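Local atomic coordinates of acyl-CoA N-acyltransferases (NAT) superfamily protein (PDB entry 6TH0), a protein that binds acetyl-CoA and, as an N-alpha-acetyltransferase of the NAA60 subfamily, probably acetylates the N-terminal methionine of transmembrane proteins and also protein lysines. Residues Leu100-Glu104 with Thr105-Arg109; Ala138-Asn141 with Pro142-Arg145; Glu17-Glu20 with Gln21-Asp25; Cys7-Pro10 with Ile11-Ser14. All coordinates share one frame; numbering follows the deposited sequence.

How the interactions relate
All four contacts are local, each made along a single run of chain. Interactions 1 and 2 lie at the surface and share acetyl-CoA: 100-109 offers it mainly backbone groups where strand 93-102 ends, whereas 138-145 adds side-chain amide and guanidinium donors at the start of helix 141-149. Their nearest atoms are about 5 Å apart. Interactions 3 and 4 are partly buried and do not touch the cofactor; Leu19 CD1 meets Ile11 CD1 at 3.8 Å, joining helix 16-26 to the loop before it. Interaction 3, a regular helix, also packs against interaction 1 through Ile22 and Val103. Interaction 4 relies on an arginine bonded to the carbonyl of the next residue and a turn.

Interaction 1. Residues Leu100-Glu104 with Thr105-Arg109. With ACO (acetyl coenzyme *a), chain C.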
loop_
_atom_site.group_PDB
_atom_site.type_symbol
_atom_site.label_atom_id
_atom_site.label_comp_id
_atom_site.label_asym_id
_atom_site.label_seq_id
_atom_site.Cartn_x
_atom_site.Cartn_y
_atom_site.Cartn_z
ATOM N N LEU A 100 -2.208 4.107 0.088
ATOM C CA LEU A 100 -3.084 3.732 -1.010
ATOM C C LEU A 100 -4.111 4.844 -1.123
ATOM O O LEU A 100 -4.608 5.287 -0.091
ATOM C CB LEU A 100 -3.772 2.392 -0.738
ATOM C CG LEU A 100 -4.960 2.015 -1.605
ATOM C CD1 LEU A 100 -4.480 1.585 -2.983
ATOM C CD2 LEU A 100 -5.766 0.906 -0.944
ATOM N N GLY A 101 -4.381 5.316 -2.338
ATOM C CA GLY A 101 -5.380 6.359 -2.527
ATOM C C GLY A 101 -5.810 6.447 -3.969
ATOM O O GLY A 101 -5.035 6.149 -4.882
ATOM N N VAL A 102 -7.051 6.890 -4.180
ATOM C CA VAL A 102 -7.606 7.156 -5.501
ATOM C C VAL A 102 -8.270 8.533 -5.433
ATOM O O VAL A 102 -8.906 8.861 -4.427
ATOM C CB VAL A 102 -8.609 6.058 -5.927
ATOM C CG1 VAL A 102 -9.231 6.376 -7.266
ATOM C CG2 VAL A 102 -7.931 4.649 -5.961
ATOM N N VAL A 103 -8.079 9.368 -6.459
ATOM C CA VAL A 103 -8.696 10.690 -6.388
ATOM C C VAL A 103 -10.220 10.535 -6.374
ATOM O O VAL A 103 -10.797 9.659 -7.027
ATOM C CB VAL A 103 -8.263 11.660 -7.504
ATOM C CG1 VAL A 103 -6.720 11.811 -7.590
ATOM C CG2 VAL A 103 -8.864 11.285 -8.831
ATOM N N GLU A 104 -10.871 11.440 -5.649
ATOM C CA GLU A 104 -12.286 11.301 -5.322
ATOM C C GLU A 104 -13.137 11.003 -6.562
ATOM O O GLU A 104 -13.978 10.097 -6.550
ATOM C CB GLU A 104 -12.724 12.571 -4.583
ATOM C CG GLU A 104 -13.829 12.383 -3.569
ATOM C CD GLU A 104 -13.878 13.508 -2.535
ATOM O OE1 GLU A 104 -12.955 14.356 -2.499
ATOM O OE2 GLU A 104 -14.822 13.515 -1.718
ATOM N N THR A 105 -12.919 11.732 -7.654
ATOM C CA THR A 105 -13.772 11.539 -8.822
ATOM C C THR A 105 -13.508 10.234 -9.569
ATOM O O THR A 105 -14.242 9.926 -10.512
ATOM C CB THR A 105 -13.630 12.726 -9.774
ATOM O OG1 THR A 105 -12.248 12.925 -10.097
ATOM C CG2 THR A 105 -14.183 13.987 -9.125
ATOM N N TYR A 106 -12.481 9.468 -9.201
ATOM C CA TYR A 106 -12.212 8.179 -9.834
ATOM C C TYR A 106 -12.589 6.997 -8.949
ATOM O O TYR A 106 -12.293 5.852 -9.303
ATOM C CB TYR A 106 -10.733 8.073 -10.238
ATOM C CG TYR A 106 -10.396 8.782 -11.531
ATOM C CD1 TYR A 106 -10.117 10.138 -11.550
ATOM C CD2 TYR A 106 -10.357 8.086 -12.732
ATOM C CE1 TYR A 106 -9.815 10.791 -12.730
ATOM C CE2 TYR A 106 -10.060 8.730 -13.920
ATOM C CZ TYR A 106 -9.786 10.084 -13.911
ATOM O OH TYR A 106 -9.483 10.735 -15.087
ATOM N N ARG A 107 -13.226 7.241 -7.810
ATOM C CA ARG A 107 -13.489 6.177 -6.857
ATOM C C ARG A 107 -14.679 5.319 -7.271
ATOM O O ARG A 107 -15.508 5.703 -8.096
ATOM C CB ARG A 107 -13.696 6.761 -5.465
ATOM C CG ARG A 107 -12.397 7.275 -4.896
ATOM C CD ARG A 107 -12.572 7.910 -3.541
ATOM N NE ARG A 107 -11.367 8.622 -3.174
ATOM C CZ ARG A 107 -11.249 9.411 -2.116
ATOM N NH1 ARG A 107 -12.278 9.575 -1.297
ATOM N NH2 ARG A 107 -10.102 10.030 -1.878
ATOM N N LYS A 108 -14.740 4.121 -6.688
ATOM C CA LYS A 108 -15.821 3.167 -6.933
ATOM C C LYS A 108 -15.800 2.639 -8.360
ATOM O O LYS A 108 -16.847 2.358 -8.942
ATOM C CB LYS A 108 -17.195 3.770 -6.598
ATOM C CG LYS A 108 -17.272 4.251 -5.153
ATOM C CD LYS A 108 -18.662 4.068 -4.576
ATOM C CE LYS A 108 -18.567 3.630 -3.114
ATOM N NZ LYS A 108 -19.851 3.084 -2.575
ATOM N N ARG A 109 -14.605 2.516 -8.937
ATOM C CA ARG A 109 -14.427 1.930 -10.257
ATOM C C ARG A 109 -13.494 0.727 -10.221
ATOM O O ARG A 109 -13.188 0.159 -11.276
ATOM C CB ARG A 109 -13.901 2.986 -11.238
ATOM C CG ARG A 109 -14.816 4.199 -11.371
ATOM C CD ARG A 109 -14.345 5.183 -12.429
ATOM N NE ARG A 109 -15.087 6.438 -12.327
ATOM C CZ ARG A 109 -14.850 7.519 -13.064
ATOM N NH1 ARG A 109 -15.583 8.610 -12.892
ATOM N NH2 ARG A 109 -13.878 7.515 -13.964
HETATM N N1A ACO C . -19.618 -0.110 -10.065
HETATM C C2A ACO C . -20.046 0.263 -8.811
HETATM N N3A ACO C . -19.440 0.190 -7.613
HETATM C C4A ACO C . -18.168 -0.360 -7.713
HETATM C C5A ACO C . -17.582 -0.793 -8.944
HETATM C C6A ACO C . -18.358 -0.647 -10.110
HETATM N N6A ACO C . -17.851 -1.043 -11.320
HETATM N N7A ACO C . -16.292 -1.301 -8.742
HETATM C C8A ACO C . -16.102 -1.176 -7.412
HETATM N N9A ACO C . -17.198 -0.621 -6.750
HETATM C C1B ACO C . -17.343 -0.355 -5.318
HETATM C C2B ACO C . -16.690 -1.474 -4.382
HETATM O O2B ACO C . -17.547 -2.529 -4.254
HETATM C C3B ACO C . -16.701 -0.535 -3.086
HETATM O O3B ACO C . -17.993 -0.471 -2.726
HETATM P P3B ACO C . -18.224 -0.288 -0.910
HETATM O O7A ACO C . -17.767 1.145 -0.843
HETATM O O8A ACO C . -19.707 -0.550 -0.711
HETATM O O9A ACO C . -17.230 -1.311 -0.414
HETATM C C4B ACO C . -16.176 0.825 -3.660
HETATM O O4B ACO C . -16.689 0.914 -5.029
HETATM C C5B ACO C . -14.641 0.928 -3.588
HETATM O O5B ACO C . -14.024 -0.162 -4.200
HETATM P P1A ACO C . -12.825 0.397 -5.185
HETATM O O1A ACO C . -13.413 1.248 -6.249
HETATM O O2A ACO C . -11.947 -0.777 -5.518
HETATM O O3A ACO C . -11.790 1.427 -4.327
HETATM P P2A ACO C . -11.729 2.932 -4.832
HETATM O O4A ACO C . -10.931 3.085 -6.075
HETATM O O5A ACO C . -13.016 3.696 -4.667
HETATM O O6A ACO C . -10.679 3.688 -3.673
HETATM C CBP ACO C . -9.973 3.993 -1.393
HETATM C CCP ACO C . -10.853 3.144 -2.410
HETATM C CDP ACO C . -8.523 3.731 -1.726
HETATM C CEP ACO C . -10.278 3.579 0.048
HETATM C CAP ACO C . -10.365 5.472 -1.656
HETATM O OAP ACO C . -11.665 5.756 -1.146
HETATM C C9P ACO C . -9.421 6.497 -1.033
HETATM O O9P ACO C . -8.514 6.970 -1.683
HETATM N N8P ACO C . -9.671 6.927 0.254
HETATM C C7P ACO C . -8.792 7.937 0.931
HETATM C C6P ACO C . -7.421 7.375 1.169
HETATM C C5P ACO C . -7.577 6.238 2.117
HETATM O O5P ACO C . -8.374 6.201 3.041
HETATM N N4P ACO C . -6.747 5.155 1.903
HETATM C C3P ACO C . -6.925 4.037 2.828
HETATM C C2P ACO C . -5.635 3.318 2.994
HETATM S S1P ACO C . -5.916 1.931 4.198
HETATM C C ACO C . -5.537 2.865 5.680
HETATM O O ACO C . -6.383 3.222 6.462
HETATM C CH3 ACO C . -4.160 3.233 5.884
#
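The guanidinium of Arg107 is layered between cofactor and protein: C9P of the pantetheine amide lies 3.4 Å above one face near the rim, and the opposite face rests on CA of Glu104. At its edge sits the carbonyl of Val102, whose oxygen is gripped side-on by two nitrogens, NE at 2.8 Å and NH2 at 3.0 Å, and lies only 2° out of the guanidinium plane. The two bonds to one oxygen fix the rotation of the group, and arginine suits the place because its long chain, extended from CG to NE, brings two N-H groups on one side to Val102 O. The Tyr106 ring has CG2 of Val103 at its edge, 3.2 Å from CD1, a tight approach with the two side chains side by side. Its hydroxyl is bonded to Asp52.

Two backbone bonds close the turn, from Tyr106 N to Val103 O and from Arg107 N to Glu104 O. Around it, main-chain groups hold acetyl-CoA. Leu100 O accepts from N4P, while Val102 N donates to O9P at 2.9 Å and 165°. Past the turn, Lys108 N gives a 2.7 Å bond to phosphate oxygen O5A, and its flexible side chain reaches O7A of the 3'-phosphate through a weak bond from NZ. This is the first part of the pyrophosphate-binding loop of the GNAT fold, which Gly110 N and Ala112 N continue.

Leu100 and Val102 pack on helix 111-123, Val103 meets helix 16-26, and Gly101 and Val103 pair through their backbones with Phe66 and Ile64 of strand 63-73.

Interaction 2. Residues Ala138-Asn141 with Pro142-Arg145. With ACO (acetyl coenzyme *a), chain C.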
loop_
_atom_site.group_PDB
_atom_site.type_symbol
_atom_site.label_atom_id
_atom_site.label_comp_id
_atom_site.label_asym_id
_atom_site.label_seq_id
_atom_site.Cartn_x
_atom_site.Cartn_y
_atom_site.Cartn_z
ATOM N N ALA A 138 -8.865 2.249 11.997
ATOM C CA ALA A 138 -9.919 1.323 12.418
ATOM C C ALA A 138 -11.325 1.825 12.111
ATOM O O ALA A 138 -12.255 1.013 12.039
ATOM C CB ALA A 138 -9.800 1.021 13.909
ATOM N N HIS A 139 -11.521 3.128 11.942
ATOM C CA HIS A 139 -12.855 3.636 11.647
ATOM C C HIS A 139 -13.064 3.840 10.153
ATOM O O HIS A 139 -14.091 4.390 9.749
ATOM C CB HIS A 139 -13.111 4.942 12.400
ATOM C CG HIS A 139 -12.175 6.045 12.026
ATOM N ND1 HIS A 139 -12.223 6.671 10.799
ATOM C CD2 HIS A 139 -11.159 6.626 12.706
ATOM C CE1 HIS A 139 -11.281 7.596 10.741
ATOM N NE2 HIS A 139 -10.624 7.592 11.888
ATOM N N ASN A 140 -12.112 3.402 9.326
ATOM C CA ASN A 140 -12.194 3.540 7.871
ATOM C C ASN A 140 -12.877 2.298 7.302
ATOM O O ASN A 140 -12.239 1.366 6.811
ATOM C CB ASN A 140 -10.807 3.745 7.278
ATOM C CG ASN A 140 -10.842 4.133 5.792
ATOM O OD1 ASN A 140 -11.814 3.878 5.084
ATOM N ND2 ASN A 140 -9.750 4.704 5.316
ATOM N N ASN A 141 -14.207 2.307 7.361
ATOM C CA ASN A 141 -14.976 1.154 6.906
ATOM C C ASN A 141 -14.771 0.848 5.424
ATOM O O ASN A 141 -14.694 -0.344 5.075
ATOM C CB ASN A 141 -16.452 1.384 7.258
ATOM C CG ASN A 141 -16.801 0.865 8.645
ATOM O OD1 ASN A 141 -16.012 0.149 9.267
ATOM N ND2 ASN A 141 -17.951 1.256 9.153
ATOM N N PRO A 142 -14.721 1.828 4.515
ATOM C CA PRO A 142 -14.474 1.487 3.103
ATOM C C PRO A 142 -13.174 0.731 2.897
ATOM O O PRO A 142 -13.135 -0.232 2.113
ATOM C CB PRO A 142 -14.472 2.856 2.416
ATOM C CG PRO A 142 -15.432 3.654 3.245
ATOM C CD PRO A 142 -15.206 3.213 4.669
ATOM N N ALA A 143 -12.116 1.127 3.608
ATOM C CA ALA A 143 -10.837 0.429 3.503
ATOM C C ALA A 143 -10.940 -0.986 4.059
ATOM O O ALA A 143 -10.432 -1.928 3.450
ATOM C CB ALA A 143 -9.757 1.219 4.235
ATOM N N ILE A 144 -11.582 -1.150 5.217
ATOM C CA ILE A 144 -11.804 -2.491 5.769
ATOM C C ILE A 144 -12.534 -3.380 4.764
ATOM O O ILE A 144 -12.125 -4.520 4.513
ATOM C CB ILE A 144 -12.567 -2.396 7.103
ATOM C CG1 ILE A 144 -11.701 -1.677 8.147
ATOM C CG2 ILE A 144 -13.048 -3.778 7.568
ATOM C CD1 ILE A 144 -12.456 -1.348 9.432
ATOM N N ARG A 145 -13.636 -2.885 4.179
ATOM C CA ARG A 145 -14.369 -3.685 3.194
ATOM C C ARG A 145 -13.500 -4.035 1.989
ATOM O O ARG A 145 -13.624 -5.128 1.415
ATOM C CB ARG A 145 -15.638 -2.956 2.740
ATOM C CG ARG A 145 -16.663 -2.738 3.842
ATOM C CD ARG A 145 -18.041 -2.303 3.310
ATOM N NE ARG A 145 -17.984 -1.079 2.509
ATOM C CZ ARG A 145 -18.125 0.152 3.002
ATOM N NH1 ARG A 145 -18.061 1.205 2.195
ATOM N NH2 ARG A 145 -18.318 0.337 4.302
HETATM N N1A ACO C . -19.618 -0.110 -10.065
HETATM C C2A ACO C . -20.046 0.263 -8.811
HETATM N N3A ACO C . -19.440 0.190 -7.613
HETATM C C4A ACO C . -18.168 -0.360 -7.713
HETATM C C5A ACO C . -17.582 -0.793 -8.944
HETATM C C6A ACO C . -18.358 -0.647 -10.110
HETATM N N6A ACO C . -17.851 -1.043 -11.320
HETATM N N7A ACO C . -16.292 -1.301 -8.742
HETATM C C8A ACO C . -16.102 -1.176 -7.412
HETATM N N9A ACO C . -17.198 -0.621 -6.750
HETATM C C1B ACO C . -17.343 -0.355 -5.318
HETATM C C2B ACO C . -16.690 -1.474 -4.382
HETATM O O2B ACO C . -17.547 -2.529 -4.254
HETATM C C3B ACO C . -16.701 -0.535 -3.086
HETATM O O3B ACO C . -17.993 -0.471 -2.726
HETATM P P3B ACO C . -18.224 -0.288 -0.910
HETATM O O7A ACO C . -17.767 1.145 -0.843
HETATM O O8A ACO C . -19.707 -0.550 -0.711
HETATM O O9A ACO C . -17.230 -1.311 -0.414
HETATM C C4B ACO C . -16.176 0.825 -3.660
HETATM O O4B ACO C . -16.689 0.914 -5.029
HETATM C C5B ACO C . -14.641 0.928 -3.588
HETATM O O5B ACO C . -14.024 -0.162 -4.200
HETATM P P1A ACO C . -12.825 0.397 -5.185
HETATM O O1A ACO C . -13.413 1.248 -6.249
HETATM O O2A ACO C . -11.947 -0.777 -5.518
HETATM O O3A ACO C . -11.790 1.427 -4.327
HETATM P P2A ACO C . -11.729 2.932 -4.832
HETATM O O4A ACO C . -10.931 3.085 -6.075
HETATM O O5A ACO C . -13.016 3.696 -4.667
HETATM O O6A ACO C . -10.679 3.688 -3.673
HETATM C CBP ACO C . -9.973 3.993 -1.393
HETATM C CCP ACO C . -10.853 3.144 -2.410
HETATM C CDP ACO C . -8.523 3.731 -1.726
HETATM C CEP ACO C . -10.278 3.579 0.048
HETATM C CAP ACO C . -10.365 5.472 -1.656
HETATM O OAP ACO C . -11.665 5.756 -1.146
HETATM C C9P ACO C . -9.421 6.497 -1.033
HETATM O O9P ACO C . -8.514 6.970 -1.683
HETATM N N8P ACO C . -9.671 6.927 0.254
HETATM C C7P ACO C . -8.792 7.937 0.931
HETATM C C6P ACO C . -7.421 7.375 1.169
HETATM C C5P ACO C . -7.577 6.238 2.117
HETATM O O5P ACO C . -8.374 6.201 3.041
HETATM N N4P ACO C . -6.747 5.155 1.903
HETATM C C3P ACO C . -6.925 4.037 2.828
HETATM C C2P ACO C . -5.635 3.318 2.994
HETATM S S1P ACO C . -5.916 1.931 4.198
HETATM C C ACO C . -5.537 2.865 5.680
HETATM O O ACO C . -6.383 3.222 6.462
HETATM C CH3 ACO C . -4.160 3.233 5.884
#
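Asn140 shares its amide between Ala143 and acetyl-CoA. With CG anti to the backbone N (chi1 -170°), the side chain reaches forward over the first turn of helix 141-149: OD1 accepts from Ala143 N at 3.1 Å, the donor lying well above the amide plane, and ND2 donates to the pantetheine oxygen O5P at 3.1 Å with a bent angle of 137°. The short amide suits this place because it offers an acceptor to the helix and a donor to the cofactor. The small CB of Ala143 fits beneath it, 3.5 Å from Asn140 CG.

Arg145 has to turn back to reach its target. Its chain bends at chi3 (-57°), laying one guanidinium face over Asn141 O and CA of Pro142 while the edge meets the 3'-phosphate. NE bonds to O9A and NH1 to O7A in two nearly straight bonds, 3.0 Å for the NE contact, so two phosphate oxygens are held side by side. Arg149, one turn on, also bonds to the cofactor.

Ile144 sends CD1 along its extended chain to Ala138 O, 3.5 Å away, and packs on Tyr172 and Phe174 of strand 167-177. The links from Ile144 N to Asn140 O and from Arg145 N to Asn141 O are the first backbone bonds of the helix. Asn140 is thus an N-cap whose other amide atom binds the ligand, at the cofactor site of a GNAT acetyltransferase.

Interaction 3. Residues Glu17-Glu20 with Gln21-Asp25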
loop_
_atom_site.group_PDB
_atom_site.type_symbol
_atom_site.label_atom_id
_atom_site.label_comp_id
_atom_site.label_asym_id
_atom_site.label_seq_id
_atom_site.Cartn_x
_atom_site.Cartn_y
_atom_site.Cartn_z
ATOM N N GLU A 17 5.972 15.794 -7.470
ATOM C CA GLU A 17 5.075 16.871 -7.041
ATOM C C GLU A 17 3.651 16.371 -6.865
ATOM O O GLU A 17 3.023 16.597 -5.823
ATOM C CB GLU A 17 5.106 18.022 -8.045
ATOM C CG GLU A 17 4.474 19.303 -7.528
ATOM C CD GLU A 17 4.284 20.340 -8.623
ATOM O OE1 GLU A 17 5.063 20.322 -9.602
ATOM O OE2 GLU A 17 3.350 21.164 -8.508
ATOM N N ARG A 18 3.123 15.680 -7.875
ATOM C CA ARG A 18 1.753 15.181 -7.782
ATOM C C ARG A 18 1.603 14.186 -6.638
ATOM O O ARG A 18 0.621 14.234 -5.889
ATOM C CB ARG A 18 1.338 14.551 -9.112
ATOM C CG ARG A 18 0.037 13.754 -9.057
ATOM C CD ARG A 18 -1.176 14.666 -8.885
ATOM N NE ARG A 18 -2.395 13.943 -9.238
ATOM C CZ ARG A 18 -3.627 14.406 -9.031
ATOM N NH1 ARG A 18 -3.801 15.595 -8.474
ATOM N NH2 ARG A 18 -4.677 13.686 -9.392
ATOM N N LEU A 19 2.574 13.286 -6.475
ATOM C CA LEU A 19 2.506 12.291 -5.413
ATOM C C LEU A 19 2.441 12.946 -4.044
ATOM O O LEU A 19 1.624 12.550 -3.196
ATOM C CB LEU A 19 3.718 11.352 -5.488
ATOM C CG LEU A 19 3.667 10.103 -4.604
ATOM C CD1 LEU A 19 2.564 9.115 -4.990
ATOM C CD2 LEU A 19 5.049 9.431 -4.549
ATOM N N GLU A 20 3.301 13.936 -3.799
ATOM C CA GLU A 20 3.283 14.596 -2.502
ATOM C C GLU A 20 1.954 15.293 -2.295
ATOM O O GLU A 20 1.345 15.195 -1.225
ATOM C CB GLU A 20 4.406 15.620 -2.381
ATOM C CG GLU A 20 5.804 15.065 -2.183
ATOM C CD GLU A 20 6.822 16.183 -2.046
ATOM O OE1 GLU A 20 6.882 17.045 -2.951
ATOM O OE2 GLU A 20 7.545 16.214 -1.026
ATOM N N GLN A 21 1.472 15.956 -3.338
ATOM C CA GLN A 21 0.254 16.754 -3.228
ATOM C C GLN A 21 -0.961 15.878 -2.930
ATOM O O GLN A 21 -1.761 16.197 -2.043
ATOM C CB GLN A 21 0.086 17.545 -4.523
ATOM C CG GLN A 21 -1.253 18.203 -4.744
ATOM C CD GLN A 21 -1.723 18.001 -6.172
ATOM O OE1 GLN A 21 -2.476 17.069 -6.461
ATOM N NE2 GLN A 21 -1.262 18.856 -7.077
ATOM N N ILE A 22 -1.114 14.768 -3.657
ATOM C CA ILE A 22 -2.257 13.883 -3.447
ATOM C C ILE A 22 -2.202 13.236 -2.064
ATOM O O ILE A 22 -3.239 13.054 -1.416
ATOM C CB ILE A 22 -2.353 12.842 -4.576
ATOM C CG1 ILE A 22 -3.747 12.191 -4.565
ATOM C CG2 ILE A 22 -1.256 11.768 -4.426
ATOM C CD1 ILE A 22 -4.064 11.409 -5.824
ATOM N N HIS A 23 -1.010 12.837 -1.594
ATOM C CA HIS A 23 -0.928 12.333 -0.226
ATOM C C HIS A 23 -1.426 13.368 0.782
ATOM O O HIS A 23 -2.214 13.049 1.682
ATOM C CB HIS A 23 0.497 11.898 0.112
ATOM C CG HIS A 23 0.825 10.507 -0.344
ATOM N ND1 HIS A 23 1.037 10.182 -1.668
ATOM C CD2 HIS A 23 0.958 9.350 0.351
ATOM C CE1 HIS A 23 1.305 8.891 -1.767
ATOM N NE2 HIS A 23 1.264 8.361 -0.556
ATOM N N ARG A 24 -0.967 14.611 0.650
ATOM C CA ARG A 24 -1.414 15.659 1.554
ATOM C C ARG A 24 -2.924 15.821 1.482
ATOM O O ARG A 24 -3.589 16.053 2.502
ATOM C CB ARG A 24 -0.711 16.973 1.205
ATOM C CG ARG A 24 -1.329 18.206 1.836
ATOM C CD ARG A 24 -1.319 18.167 3.355
ATOM N NE ARG A 24 0.034 18.204 3.902
ATOM C CZ ARG A 24 0.319 18.477 5.170
ATOM N NH1 ARG A 24 -0.652 18.744 6.030
ATOM N NH2 ARG A 24 1.579 18.483 5.579
ATOM N N ASP A 25 -3.488 15.681 0.283
ATOM C CA ASP A 25 -4.896 16.018 0.116
ATOM C C ASP A 25 -5.823 14.890 0.566
ATOM O O ASP A 25 -6.917 15.169 1.074
ATOM C CB ASP A 25 -5.187 16.345 -1.350
ATOM C CG ASP A 25 -4.677 17.705 -1.781
ATOM O OD1 ASP A 25 -4.228 18.534 -0.946
ATOM O OD2 ASP A 25 -4.765 17.982 -2.997
#
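Gln21 and Arg18 meet one turn apart on a partly exposed flank of helix 16-26. A bend at chi2 (71°) brings the guanidinium of Arg18 alongside Gln21, and NH1 donates to Gln21 OE1 at 2.8 Å. The nitrogen lies in the carbonyl plane of the amide, yet OE1 is tilted from the guanidinium plane; the two flat groups stand nearly perpendicular, 85° apart, and the bond is bent, 133°. Long, flexible side chains suit this flank; Ile22 CD1 lies over one face of the guanidinium near its rim, and Arg18 NE is bonded to Leu63 O.

On the buried flank, Leu19 and His23 lie side by side, Leu19 CD1 3.5 Å from His23 CE1. The oxygen of Leu19 takes two bonds from His23, the helical one from N and another from ND1 at 2.9 Å, reaching it from opposite faces of the carbonyl plane. With NE2 bonded to Thr99, both ring nitrogens are engaged and the ring's rotation is fixed.

Regular i to i+4 backbone bonds carry these residues, giving an amphipathic alpha helix, the first helix of this GNAT domain, with Leu19 and Ile22 packed against Phe66 of the sheet.

Interaction 4. Residues Cys7-Pro10 with Ile11-Ser14; sequences CFRP and INPS
Arg9 and Asn12 approach at about a right angle, Arg9 NH1 standing 3.4 Å from Asn12 ND2. Both atoms are donors, their flat groups turned 30° apart. CA of Ile11 lies at the guanidinium edge.

Between the two halves there is no hydrogen bond; side-chain bonds form within each half and to residues outside. Arg9 reaches back to the following residue: CG sits between the backbone N and the carbonyl carbon (chi1 56°), and the extended chain beyond it turns the guanidinium at its end (chi4 80°), where NH1 donates to Pro10 O at 3.1 Å, the acceptor lying in the guanidinium plane. In the other half, Asn12 OD1 lies 2.5 Å from Ser14 OG, so short that its exact length is doubtful, and receives a weak bond from Ser14 N at 3.0 Å. A compact amide can reach across this tight bend.

These residues lead from strand 6-10, an outer strand of the GNAT sheet, into helix 16-26. Pro10 and Pro13 suit such a connection, since they lack the N-H that regular backbone pairing would use.

Charge enters through Asp15: Arg9 NH1 makes a salt bridge to its OD2, which also accepts from Asn12 N, while Arg9 NH2 bonds to Glu61 O. Apolar packing includes Ile11, whose branched side chain is buried against Ser47 and Ala49 of strand 45-52 and reaches Leu19 of helix 16-26.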
loop_
_atom_site.group_PDB
_atom_site.type_symbol
_atom_site.label_atom_id
_atom_site.label_comp_id
_atom_site.label_asym_id
_atom_site.label_seq_id
_atom_site.Cartn_x
_atom_site.Cartn_y
_atom_site.Cartn_z
ATOM N N CYS A 7 -4.584 2.645 -16.670
ATOM C CA CYS A 7 -3.350 1.877 -16.787
ATOM C C CYS A 7 -2.511 2.015 -15.521
ATOM O O CYS A 7 -2.697 2.937 -14.721
ATOM C CB CYS A 7 -2.528 2.319 -18.005
ATOM S SG CYS A 7 -3.264 1.948 -19.603
ATOM N N PHE A 8 -1.571 1.088 -15.345
ATOM C CA PHE A 8 -0.733 1.070 -14.156
ATOM C C PHE A 8 0.736 1.031 -14.550
ATOM O O PHE A 8 1.119 0.318 -15.477
ATOM C CB PHE A 8 -1.114 -0.111 -13.260
ATOM C CG PHE A 8 -2.580 -0.138 -12.914
ATOM C CD1 PHE A 8 -3.083 0.650 -11.886
ATOM C CD2 PHE A 8 -3.458 -0.924 -13.639
ATOM C CE1 PHE A 8 -4.429 0.642 -11.582
ATOM C CE2 PHE A 8 -4.810 -0.935 -13.337
ATOM C CZ PHE A 8 -5.293 -0.157 -12.308
ATOM N N ARG A 9 1.547 1.840 -13.881
ATOM C CA ARG A 9 2.976 1.885 -14.159
ATOM C C ARG A 9 3.709 2.164 -12.863
ATOM O O ARG A 9 3.101 2.627 -11.887
ATOM C CB ARG A 9 3.311 2.955 -15.205
ATOM C CG ARG A 9 2.812 4.366 -14.807
ATOM C CD ARG A 9 3.590 5.443 -15.557
ATOM N NE ARG A 9 3.067 6.791 -15.305
ATOM C CZ ARG A 9 3.347 7.507 -14.220
ATOM N NH1 ARG A 9 4.125 6.999 -13.273
ATOM N NH2 ARG A 9 2.847 8.729 -14.071
ATOM N N PRO A 10 5.009 1.885 -12.806
ATOM C CA PRO A 10 5.774 2.240 -11.610
ATOM C C PRO A 10 5.775 3.747 -11.415
ATOM O O PRO A 10 5.746 4.523 -12.372
ATOM C CB PRO A 10 7.177 1.708 -11.908
ATOM C CG PRO A 10 6.970 0.654 -12.977
ATOM C CD PRO A 10 5.821 1.160 -13.797
ATOM N N ILE A 11 5.787 4.166 -10.155
ATOM C CA ILE A 11 5.988 5.582 -9.880
ATOM C C ILE A 11 7.431 5.960 -10.191
ATOM O O ILE A 11 8.372 5.197 -9.916
ATOM C CB ILE A 11 5.607 5.901 -8.427
ATOM C CG1 ILE A 11 4.113 5.656 -8.243
ATOM C CG2 ILE A 11 5.897 7.377 -8.118
ATOM C CD1 ILE A 11 3.606 5.907 -6.843
ATOM N N ASN A 12 7.621 7.116 -10.810
ATOM C CA ASN A 12 8.948 7.599 -11.170
ATOM C C ASN A 12 9.139 9.026 -10.685
ATOM O O ASN A 12 8.199 9.668 -10.210
ATOM C CB ASN A 12 9.183 7.503 -12.687
ATOM C CG ASN A 12 8.173 8.288 -13.492
ATOM O OD1 ASN A 12 8.168 9.518 -13.467
ATOM N ND2 ASN A 12 7.314 7.580 -14.218
ATOM N N PRO A 13 10.363 9.555 -10.787
ATOM C CA PRO A 13 10.631 10.890 -10.223
ATOM C C PRO A 13 9.745 11.997 -10.769
ATOM O O PRO A 13 9.477 12.962 -10.044
ATOM C CB PRO A 13 12.104 11.123 -10.577
ATOM C CG PRO A 13 12.681 9.738 -10.631
ATOM C CD PRO A 13 11.596 8.873 -11.208
ATOM N N SER A 14 9.286 11.908 -12.018
ATOM C CA SER A 14 8.438 12.974 -12.534
ATOM C C SER A 14 7.091 13.046 -11.823
ATOM O O SER A 14 6.395 14.060 -11.962
ATOM C CB SER A 14 8.215 12.795 -14.035
ATOM O OG SER A 14 7.347 11.702 -14.284
#